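PDB 5ZCY: protein translation factor SUI1 homolog from Pyrococcus horikoshii, which probably acts as an archaeal translation initiation factor of the SUI1 family (aIF1), with likely mRNA-binding activity. Local coordinates for residues V26-I40 against R71-K83. Numbering follows the deposited sequence.
Sequences VYIERARYGKVKTII and RIELQGDHRDRIK
Strands 36-40 and 71-75, antiparallel neighbours in the central sheet of the SUI1 fold, zip together through paired backbone bonds between Ile40 and Ile72 and between Thr38 and Leu74. On the sheet face of Lys37, Ile39 and Glu73 runs a salt-bridge network. Arg71 grips Glu29 end-on, NH1 to OE2 at 2.9 Å and NH2 to OE1 at 3.0 Å, though the two flat groups are turned 52° apart. Its NH2 also meets Glu73 OE2, from above that carboxylate, while Ile39 CG2 sits 3.4 Å above the guanidinium plane, offset toward its rim. A bend at chi3 (-50°) swings the guanidinium over Ile39 CG2 toward Glu29. NH1 makes a weak bond to Tyr27 OH, whose stronger partner is Glu41. Lys37 runs alongside Glu73, NZ 2.9 Å from OE1. A leucine replacing Arg71 would probably leave Glu29 without its cationic mate and take from Glu73 one of the two cations that hold it here. Where the chain leaves strand 71-75, beside the hairpin of strands 24-30 and 36-41, Thr38 OG1 donates to Gly76 O (2.7 Å) on a carbonyl lone pair and accepts from His78 N (2.9 Å), two bonds that tie the start of the loop toward helix 82-88 to strand 36-40. There Asp77 forms an Asx turn and holds Arg79 side-on; Ile28 CG1 packs over that guanidinium. On the face shared by Thr38, Ile40 and Leu74, Ile40 CD1 touches Ile82 CD1 at 3.7 Å, beside Leu57 of helix 50-61.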
ATOM      1  N   VAL A  26       1.630  -5.271   3.361  1.00  9.95           N
ATOM      2  CA  VAL A  26       2.168  -4.877   2.072  1.00 10.49           C
ATOM      3  C   VAL A  26       2.885  -6.104   1.526  1.00 11.78           C
ATOM      4  O   VAL A  26       3.827  -6.604   2.179  1.00 13.06           O
ATOM      5  CB  VAL A  26       3.094  -3.696   2.106  1.00 10.71           C
ATOM      6  CG1 VAL A  26       3.594  -3.320   0.697  1.00 11.13           C
ATOM      7  CG2 VAL A  26       2.474  -2.504   2.804  1.00 11.71           C
ATOM      8  N   TYR A  27       2.529  -6.533   0.334  1.00 10.69           N
ATOM      9  CA  TYR A  27       3.139  -7.773  -0.200  1.00 10.29           C
ATOM     10  C   TYR A  27       3.161  -7.699  -1.705  1.00 12.21           C
ATOM     11  O   TYR A  27       2.562  -6.825  -2.250  1.00 11.37           O
ATOM     12  CB  TYR A  27       2.386  -8.971   0.275  1.00 11.47           C
ATOM     13  CG  TYR A  27       0.916  -9.078  -0.004  1.00 13.10           C
ATOM     14  CD1 TYR A  27      -0.006  -8.551   0.853  1.00 15.51           C
ATOM     15  CD2 TYR A  27       0.406  -9.722  -1.154  1.00 15.17           C
ATOM     16  CE1 TYR A  27      -1.399  -8.639   0.640  1.00 17.27           C
ATOM     17  CE2 TYR A  27      -0.938  -9.763  -1.388  1.00 15.78           C
ATOM     18  CZ  TYR A  27      -1.859  -9.270  -0.488  1.00 18.29           C
ATOM     19  OH  TYR A  27      -3.220  -9.301  -0.615  1.00 23.22           O
ATOM     20  N   ILE A  28       3.778  -8.654  -2.369  1.00 11.50           N
ATOM     21  CA  ILE A  28       3.927  -8.614  -3.825  1.00 11.52           C
ATOM     22  C   ILE A  28       3.101  -9.667  -4.427  1.00 11.89           C
ATOM     23  O   ILE A  28       2.965 -10.800  -3.893  1.00 12.45           O
ATOM     24  CB  ILE A  28       5.376  -8.927  -4.219  1.00 14.49           C
ATOM     25  CG1 ILE A  28       6.314  -7.944  -3.658  1.00 16.00           C
ATOM     26  CG2 ILE A  28       5.484  -9.159  -5.738  1.00 16.27           C
ATOM     27  CD1 ILE A  28       6.011  -6.579  -4.144  1.00 14.78           C
ATOM     28  N   GLU A  29       2.449  -9.350  -5.541  1.00 11.36           N
ATOM     29  CA  GLU A  29       1.733 -10.322  -6.424  1.00 11.87           C
ATOM     30  C   GLU A  29       2.382 -10.233  -7.800  1.00 14.96           C
ATOM     31  O   GLU A  29       3.054  -9.279  -8.190  1.00 12.93           O
ATOM     32  CB  GLU A  29       0.243 -10.052  -6.536  1.00 14.47           C
ATOM     33  CG  GLU A  29      -0.566 -10.476  -5.303  1.00 14.97           C
ATOM     34  CD  GLU A  29      -2.060 -10.280  -5.371  1.00 17.22           C
ATOM     35  OE1 GLU A  29      -2.558  -9.586  -6.273  1.00 19.34           O
ATOM     36  OE2 GLU A  29      -2.790 -10.793  -4.405  1.00 21.14           O
ATOM     37  N   ARG A  30       2.163 -11.321  -8.546  1.00 16.87           N
ATOM     38  CA  ARG A  30       2.729 -11.414  -9.922  1.00 15.52           C
ATOM     39  C   ARG A  30       1.919 -10.634 -10.845  1.00 14.22           C
ATOM     40  O   ARG A  30       0.707 -10.477 -10.727  1.00 14.92           O
ATOM     41  CB  ARG A  30       2.619 -12.836 -10.486  1.00 17.33           C
ATOM     42  CG  ARG A  30       3.109 -13.888  -9.643  1.00 19.34           C
ATOM     43  CD  ARG A  30       4.423 -13.647  -9.108  1.00 18.77           C
ATOM     44  NE  ARG A  30       5.361 -13.251 -10.102  1.00 20.21           N
ATOM     45  CZ  ARG A  30       6.661 -12.969  -9.853  1.00 25.22           C
ATOM     46  NH1 ARG A  30       7.099 -13.019  -8.642  1.00 23.71           N
ATOM     47  NH2 ARG A  30       7.513 -12.585 -10.810  1.00 25.63           N
ATOM     48  N   ALA A  31       2.664  -9.992 -11.794  1.00 13.21           N
ATOM     49  CA  ALA A  31       2.085  -9.371 -12.958  1.00 13.76           C
ATOM     50  C   ALA A  31       2.606 -10.141 -14.165  1.00 12.61           C
ATOM     51  O   ALA A  31       3.485 -10.992 -14.098  1.00 16.66           O
ATOM     52  CB  ALA A  31       2.352  -7.884 -13.009  1.00 14.07           C
ATOM     53  N   ARG A  32       2.161  -9.751 -15.328  1.00 12.08           N
ATOM     54  CA  ARG A  32       2.665 -10.449 -16.526  1.00 11.02           C
ATOM     55  C   ARG A  32       3.975  -9.955 -17.022  1.00 10.27           C
ATOM     56  O   ARG A  32       4.405  -8.815 -16.696  1.00 10.22           O
ATOM     57  CB  ARG A  32       1.626 -10.375 -17.661  1.00 13.38           C
ATOM     58  CG  ARG A  32       0.324 -11.216 -17.368  1.00 11.95           C
ATOM     59  CD  ARG A  32      -0.759 -10.945 -18.317  1.00 12.33           C
ATOM     60  NE  ARG A  32      -0.457 -11.382 -19.660  1.00 10.50           N
ATOM     61  CZ  ARG A  32      -1.272 -11.119 -20.690  1.00 11.51           C
ATOM     62  NH1 ARG A  32      -2.394 -10.434 -20.468  1.00 12.26           N
ATOM     63  NH2 ARG A  32      -1.007 -11.556 -21.875  1.00 12.28           N
ATOM     64  N   TYR A  33       4.603 -10.765 -17.819  1.00  8.63           N
ATOM     65  CA  TYR A  33       5.859 -10.407 -18.419  1.00  9.97           C
ATOM     66  C   TYR A  33       7.005 -10.145 -17.424  1.00 10.29           C
ATOM     67  O   TYR A  33       7.893  -9.339 -17.696  1.00 11.84           O
ATOM     68  CB  TYR A  33       5.714  -9.330 -19.508  1.00 10.74           C
ATOM     69  CG  TYR A  33       4.801  -9.806 -20.628  1.00 10.35           C
ATOM     70  CD1 TYR A  33       5.317 -10.708 -21.581  1.00 11.14           C
ATOM     71  CD2 TYR A  33       3.523  -9.431 -20.743  1.00 10.08           C
ATOM     72  CE1 TYR A  33       4.495 -11.241 -22.589  1.00 12.31           C
ATOM     73  CE2 TYR A  33       2.702  -9.960 -21.773  1.00 10.32           C
ATOM     74  CZ  TYR A  33       3.201 -10.872 -22.626  1.00 10.62           C
ATOM     75  OH  TYR A  33       2.438 -11.379 -23.661  1.00 11.12           O
ATOM     76  N   GLY A  34       6.976 -10.909 -16.367  1.00 10.43           N
ATOM     77  CA  GLY A  34       8.044 -10.839 -15.430  1.00 10.38           C
ATOM     78  C   GLY A  34       8.006  -9.661 -14.506  1.00 11.89           C
ATOM     79  O   GLY A  34       8.995  -9.486 -13.688  1.00 14.41           O
ATOM     80  N   LYS A  35       6.972  -8.872 -14.549  1.00 10.54           N
ATOM     81  CA  LYS A  35       6.797  -7.798 -13.647  1.00 11.15           C
ATOM     82  C   LYS A  35       6.040  -8.221 -12.441  1.00 10.99           C
ATOM     83  O   LYS A  35       5.422  -9.254 -12.371  1.00 12.06           O
ATOM     84  CB  LYS A  35       5.964  -6.707 -14.394  1.00 11.18           C
ATOM     85  CG  LYS A  35       6.510  -6.253 -15.824  1.00 13.86           C
ATOM     86  CD  LYS A  35       7.770  -5.483 -15.646  1.00 17.16           C
ATOM     87  CE  LYS A  35       8.931  -5.889 -16.529  1.00 21.37           C
ATOM     88  NZ  LYS A  35      10.091  -4.960 -16.175  1.00 20.77           N
ATOM     89  N   VAL A  36       6.048  -7.293 -11.431  1.00  9.79           N
ATOM     90  CA  VAL A  36       5.361  -7.536 -10.171  1.00 12.55           C
ATOM     91  C   VAL A  36       4.528  -6.334  -9.792  1.00 10.88           C
ATOM     92  O   VAL A  36       4.717  -5.252 -10.351  1.00 10.36           O
ATOM     93  CB  VAL A  36       6.213  -8.001  -9.019  1.00 13.53           C
ATOM     94  CG1 VAL A  36       7.011  -9.299  -9.396  1.00 15.69           C
ATOM     95  CG2 VAL A  36       7.160  -6.964  -8.579  1.00 14.34           C
ATOM     96  N   LYS A  37       3.665  -6.527  -8.825  1.00 10.14           N
ATOM     97  CA  LYS A  37       2.812  -5.477  -8.277  1.00  9.67           C
ATOM     98  C   LYS A  37       2.877  -5.535  -6.760  1.00  8.96           C
ATOM     99  O   LYS A  37       2.993  -6.601  -6.164  1.00  9.63           O
ATOM    100  CB  LYS A  37       1.428  -5.485  -8.758  1.00 12.32           C
ATOM    101  CG  LYS A  37       0.703  -6.733  -8.574  1.00 14.83           C
ATOM    102  CD  LYS A  37      -0.663  -6.671  -9.323  1.00 17.80           C
ATOM    103  CE  LYS A  37      -1.563  -7.822  -9.027  1.00 21.03           C
ATOM    104  NZ  LYS A  37      -2.822  -7.646  -9.873  1.00 21.43           N
ATOM    105  N   THR A  38       2.756  -4.372  -6.139  1.00  8.58           N
ATOM    106  CA  THR A  38       2.725  -4.221  -4.688  1.00  7.70           C
ATOM    107  C   THR A  38       1.273  -4.065  -4.238  1.00  9.17           C
ATOM    108  O   THR A  38       0.571  -3.189  -4.805  1.00 10.64           O
ATOM    109  CB  THR A  38       3.507  -3.039  -4.240  1.00  8.47           C
ATOM    110  OG1 THR A  38       4.853  -3.136  -4.645  1.00 10.23           O
ATOM    111  CG2 THR A  38       3.507  -2.787  -2.727  1.00 10.69           C
ATOM    112  N   ILE A  39       0.833  -4.882  -3.288  1.00  8.98           N
ATOM    113  CA  ILE A  39      -0.498  -4.838  -2.767  1.00  8.66           C
ATOM    114  C   ILE A  39      -0.417  -4.285  -1.374  1.00  9.47           C
ATOM    115  O   ILE A  39       0.421  -4.661  -0.562  1.00  9.89           O
ATOM    116  CB  ILE A  39      -1.136  -6.253  -2.674  1.00  9.48           C
ATOM    117  CG1 ILE A  39      -0.974  -7.034  -3.983  1.00 10.08           C
ATOM    118  CG2 ILE A  39      -2.546  -6.204  -2.136  1.00 10.48           C
ATOM    119  CD1 ILE A  39      -1.598  -6.339  -5.149  1.00 12.39           C
ATOM    120  N   ILE A  40      -1.316  -3.294  -1.124  1.00  8.83           N
ATOM    121  CA  ILE A  40      -1.479  -2.750   0.293  1.00  9.49           C
ATOM    122  C   ILE A  40      -2.926  -3.108   0.722  1.00  9.86           C
ATOM    123  O   ILE A  40      -3.913  -2.645   0.081  1.00 10.59           O
ATOM    124  CB  ILE A  40      -1.284  -1.217   0.324  1.00  9.86           C
ATOM    125  CG1 ILE A  40       0.076  -0.863  -0.233  1.00 11.31           C
ATOM    126  CG2 ILE A  40      -1.463  -0.725   1.728  1.00 10.83           C
ATOM    127  CD1 ILE A  40       0.102   0.581  -0.720  1.00 17.82           C
ATOM    128  N   ARG A  71      -8.324  -3.011  -1.634  1.00 14.12           N
ATOM    129  CA  ARG A  71      -6.870  -3.055  -1.659  1.00 13.96           C
ATOM    130  C   ARG A  71      -6.326  -2.006  -2.609  1.00 12.28           C
ATOM    131  O   ARG A  71      -7.011  -1.581  -3.504  1.00 14.22           O
ATOM    132  CB  ARG A  71      -6.350  -4.375  -2.193  1.00 14.89           C
ATOM    133  CG  ARG A  71      -6.987  -5.637  -1.626  1.00 18.67           C
ATOM    134  CD  ARG A  71      -6.220  -6.883  -2.046  1.00 18.31           C
ATOM    135  NE  ARG A  71      -5.918  -7.020  -3.472  1.00 19.30           N
ATOM    136  CZ  ARG A  71      -5.173  -8.023  -4.010  1.00 17.46           C
ATOM    137  NH1 ARG A  71      -4.660  -8.955  -3.213  1.00 20.78           N
ATOM    138  NH2 ARG A  71      -4.930  -8.055  -5.300  1.00 19.14           N
ATOM    139  N   ILE A  72      -5.090  -1.536  -2.384  1.00  9.74           N
ATOM    140  CA  ILE A  72      -4.400  -0.718  -3.351  1.00  9.96           C
ATOM    141  C   ILE A  72      -3.363  -1.610  -4.031  1.00  9.87           C
ATOM    142  O   ILE A  72      -2.667  -2.372  -3.375  1.00 10.65           O
ATOM    143  CB  ILE A  72      -3.702   0.444  -2.673  1.00 10.25           C
ATOM    144  CG1 ILE A  72      -4.790   1.383  -2.003  1.00 10.46           C
ATOM    145  CG2 ILE A  72      -2.777   1.223  -3.606  1.00  9.37           C
ATOM    146  CD1 ILE A  72      -4.260   2.472  -1.142  1.00 11.87           C
ATOM    147  N   GLU A  73      -3.307  -1.496  -5.354  1.00  9.57           N
ATOM    148  CA  GLU A  73      -2.328  -2.200  -6.191  1.00  9.78           C
ATOM    149  C   GLU A  73      -1.466  -1.228  -6.884  1.00 10.86           C
ATOM    150  O   GLU A  73      -1.967  -0.278  -7.531  1.00 13.43           O
ATOM    151  CB  GLU A  73      -3.019  -3.141  -7.201  1.00 12.03           C
ATOM    152  CG  GLU A  73      -4.053  -4.029  -6.637  1.00 13.61           C
ATOM    153  CD  GLU A  73      -4.499  -5.145  -7.628  1.00 17.18           C
ATOM    154  OE1 GLU A  73      -3.935  -5.223  -8.725  1.00 20.84           O
ATOM    155  OE2 GLU A  73      -5.463  -5.871  -7.227  1.00 24.89           O
ATOM    156  N   LEU A  74      -0.166  -1.363  -6.782  1.00  9.76           N
ATOM    157  CA  LEU A  74       0.822  -0.496  -7.426  1.00  9.50           C
ATOM    158  C   LEU A  74       1.679  -1.276  -8.388  1.00 10.93           C
ATOM    159  O   LEU A  74       2.111  -2.406  -8.067  1.00 10.34           O
ATOM    160  CB  LEU A  74       1.765   0.193  -6.441  1.00  9.72           C
ATOM    161  CG  LEU A  74       1.062   1.004  -5.359  1.00 11.39           C
ATOM    162  CD1 LEU A  74       2.033   1.502  -4.342  1.00 13.53           C
ATOM    163  CD2 LEU A  74       0.322   2.186  -5.961  1.00 13.68           C
ATOM    164  N   GLN A  75       1.970  -0.727  -9.555  1.00 10.10           N
ATOM    165  CA  GLN A  75       2.902  -1.351 -10.500  1.00 11.12           C
ATOM    166  C   GLN A  75       4.327  -1.321  -9.940  1.00 10.64           C
ATOM    167  O   GLN A  75       4.777  -0.247  -9.529  1.00 12.23           O
ATOM    168  CB  GLN A  75       2.913  -0.487 -11.768  1.00 13.02           C
ATOM    169  CG  GLN A  75       3.994  -0.735 -12.769  1.00 18.38           C
ATOM    170  CD  GLN A  75       4.061   0.278 -13.868  1.00 18.85           C
ATOM    171  OE1 GLN A  75       3.753   1.504 -13.777  1.00 18.57           O
ATOM    172  NE2 GLN A  75       4.559  -0.205 -14.975  1.00 23.09           N
ATOM    173  N   GLY A  76       4.963  -2.450  -9.886  1.00  9.56           N
ATOM    174  CA  GLY A  76       6.311  -2.612  -9.376  1.00  9.94           C
ATOM    175  C   GLY A  76       6.396  -2.989  -7.956  1.00 10.42           C
ATOM    176  O   GLY A  76       5.348  -3.038  -7.311  1.00 11.85           O
ATOM    177  N   ASP A  77       7.573  -3.267  -7.448  1.00  9.45           N
ATOM    178  CA  ASP A  77       7.833  -3.642  -6.061  1.00  8.49           C
ATOM    179  C   ASP A  77       8.314  -2.395  -5.332  1.00  9.66           C
ATOM    180  O   ASP A  77       9.422  -1.856  -5.628  1.00 12.02           O
ATOM    181  CB  ASP A  77       8.933  -4.717  -5.983  1.00  8.83           C
ATOM    182  CG  ASP A  77       9.211  -5.211  -4.625  1.00 11.05           C
ATOM    183  OD1 ASP A  77       8.916  -4.529  -3.605  1.00 10.35           O
ATOM    184  OD2 ASP A  77       9.773  -6.352  -4.540  1.00 12.71           O
ATOM    185  N   HIS A  78       7.430  -1.849  -4.436  1.00  9.64           N
ATOM    186  CA  HIS A  78       7.741  -0.608  -3.685  1.00 10.22           C
ATOM    187  C   HIS A  78       7.882  -0.839  -2.270  1.00 10.25           C
ATOM    188  O   HIS A  78       7.715   0.071  -1.434  1.00 10.98           O
ATOM    189  CB  HIS A  78       6.679   0.488  -4.078  1.00 11.10           C
ATOM    190  CG  HIS A  78       6.670   0.776  -5.527  1.00 11.95           C
ATOM    191  ND1 HIS A  78       7.744   1.326  -6.121  1.00 13.99           N
ATOM    192  CD2 HIS A  78       5.819   0.383  -6.546  1.00 13.88           C
ATOM    193  CE1 HIS A  78       7.548   1.366  -7.437  1.00 16.95           C
ATOM    194  NE2 HIS A  78       6.386   0.821  -7.697  1.00 16.34           N
ATOM    195  N   ARG A  79       8.181  -2.084  -1.833  1.00  9.34           N
ATOM    196  CA  ARG A  79       8.402  -2.392  -0.452  1.00 11.31           C
ATOM    197  C   ARG A  79       9.542  -1.594   0.128  1.00 11.60           C
ATOM    198  O   ARG A  79       9.531  -1.377   1.350  1.00 13.03           O
ATOM    199  CB  ARG A  79       8.611  -3.893  -0.256  1.00 10.70           C
ATOM    200  CG  ARG A  79       7.379  -4.724  -0.597  1.00 10.84           C
ATOM    201  CD  ARG A  79       7.658  -6.182  -0.415  1.00 11.39           C
ATOM    202  NE  ARG A  79       8.570  -6.652  -1.453  1.00 10.63           N
ATOM    203  CZ  ARG A  79       9.135  -7.837  -1.418  1.00 11.09           C
ATOM    204  NH1 ARG A  79       8.900  -8.662  -0.465  1.00 12.02           N
ATOM    205  NH2 ARG A  79       9.979  -8.159  -2.393  1.00 11.73           N
ATOM    206  N   ASP A  80      10.498  -1.172  -0.679  1.00 11.05           N
ATOM    207  CA  ASP A  80      11.653  -0.435  -0.137  1.00 10.81           C
ATOM    208  C   ASP A  80      11.223   0.923   0.439  1.00 12.36           C
ATOM    209  O   ASP A  80      11.934   1.389   1.359  1.00 15.60           O
ATOM    210  CB  ASP A  80      12.665  -0.215  -1.239  1.00 12.71           C
ATOM    211  CG  ASP A  80      12.107   0.267  -2.522  1.00 15.03           C
ATOM    212  OD1 ASP A  80      10.913   0.484  -2.750  1.00 16.39           O
ATOM    213  OD2 ASP A  80      12.903   0.657  -3.404  1.00 21.32           O
ATOM    214  N   ARG A  81      10.181   1.525  -0.084  1.00 10.73           N
ATOM    215  CA  ARG A  81       9.845   2.890   0.260  1.00 12.81           C
ATOM    216  C   ARG A  81       8.440   2.954   0.921  1.00 13.76           C
ATOM    217  O   ARG A  81       8.093   4.056   1.381  1.00 11.52           O
ATOM    218  CB  ARG A  81       9.793   3.791  -0.910  1.00 15.37           C
ATOM    219  CG  ARG A  81      11.177   3.959  -1.532  1.00 17.80           C
ATOM    220  CD  ARG A  81      11.127   4.777  -2.785  1.00 22.78           C
ATOM    221  NE  ARG A  81      10.684   6.146  -2.519  1.00 27.83           N
ATOM    222  CZ  ARG A  81      10.306   7.037  -3.459  1.00 33.46           C
ATOM    223  NH1 ARG A  81      10.289   6.745  -4.753  1.00 37.58           N
ATOM    224  NH2 ARG A  81       9.889   8.214  -3.060  1.00 37.34           N
ATOM    225  N   ILE A  82       7.652   1.901   1.010  1.00 11.90           N
ATOM    226  CA  ILE A  82       6.242   2.013   1.342  1.00 11.04           C
ATOM    227  C   ILE A  82       6.024   2.464   2.771  1.00 11.42           C
ATOM    228  O   ILE A  82       5.053   3.209   2.991  1.00 10.79           O
ATOM    229  CB  ILE A  82       5.493   0.679   1.056  1.00 11.41           C
ATOM    230  CG1 ILE A  82       3.973   0.880   1.017  1.00 12.19           C
ATOM    231  CG2 ILE A  82       5.907  -0.411   2.026  1.00 12.04           C
ATOM    232  CD1 ILE A  82       3.492   1.899   0.075  1.00 13.55           C
ATOM    233  N   LYS A  83       6.852   2.072   3.725  1.00 11.63           N
ATOM    234  CA  LYS A  83       6.627   2.524   5.127  1.00 14.17           C
ATOM    235  C   LYS A  83       6.824   4.021   5.198  1.00 14.21           C
ATOM    236  O   LYS A  83       5.997   4.716   5.833  1.00 13.89           O
ATOM    237  CB  LYS A  83       7.491   1.797   6.144  1.00 19.10           C
ATOM    238  CG  LYS A  83       7.111   0.378   6.322  1.00 20.30           C
ATOM    239  CD  LYS A  83       7.753  -0.274   7.591  1.00 21.99           C
ATOM    240  CE  LYS A  83       7.507  -1.740   7.643  1.00 23.40           C
ATOM    241  NZ  LYS A  83       8.116  -2.394   8.830  1.00 24.88           N
TER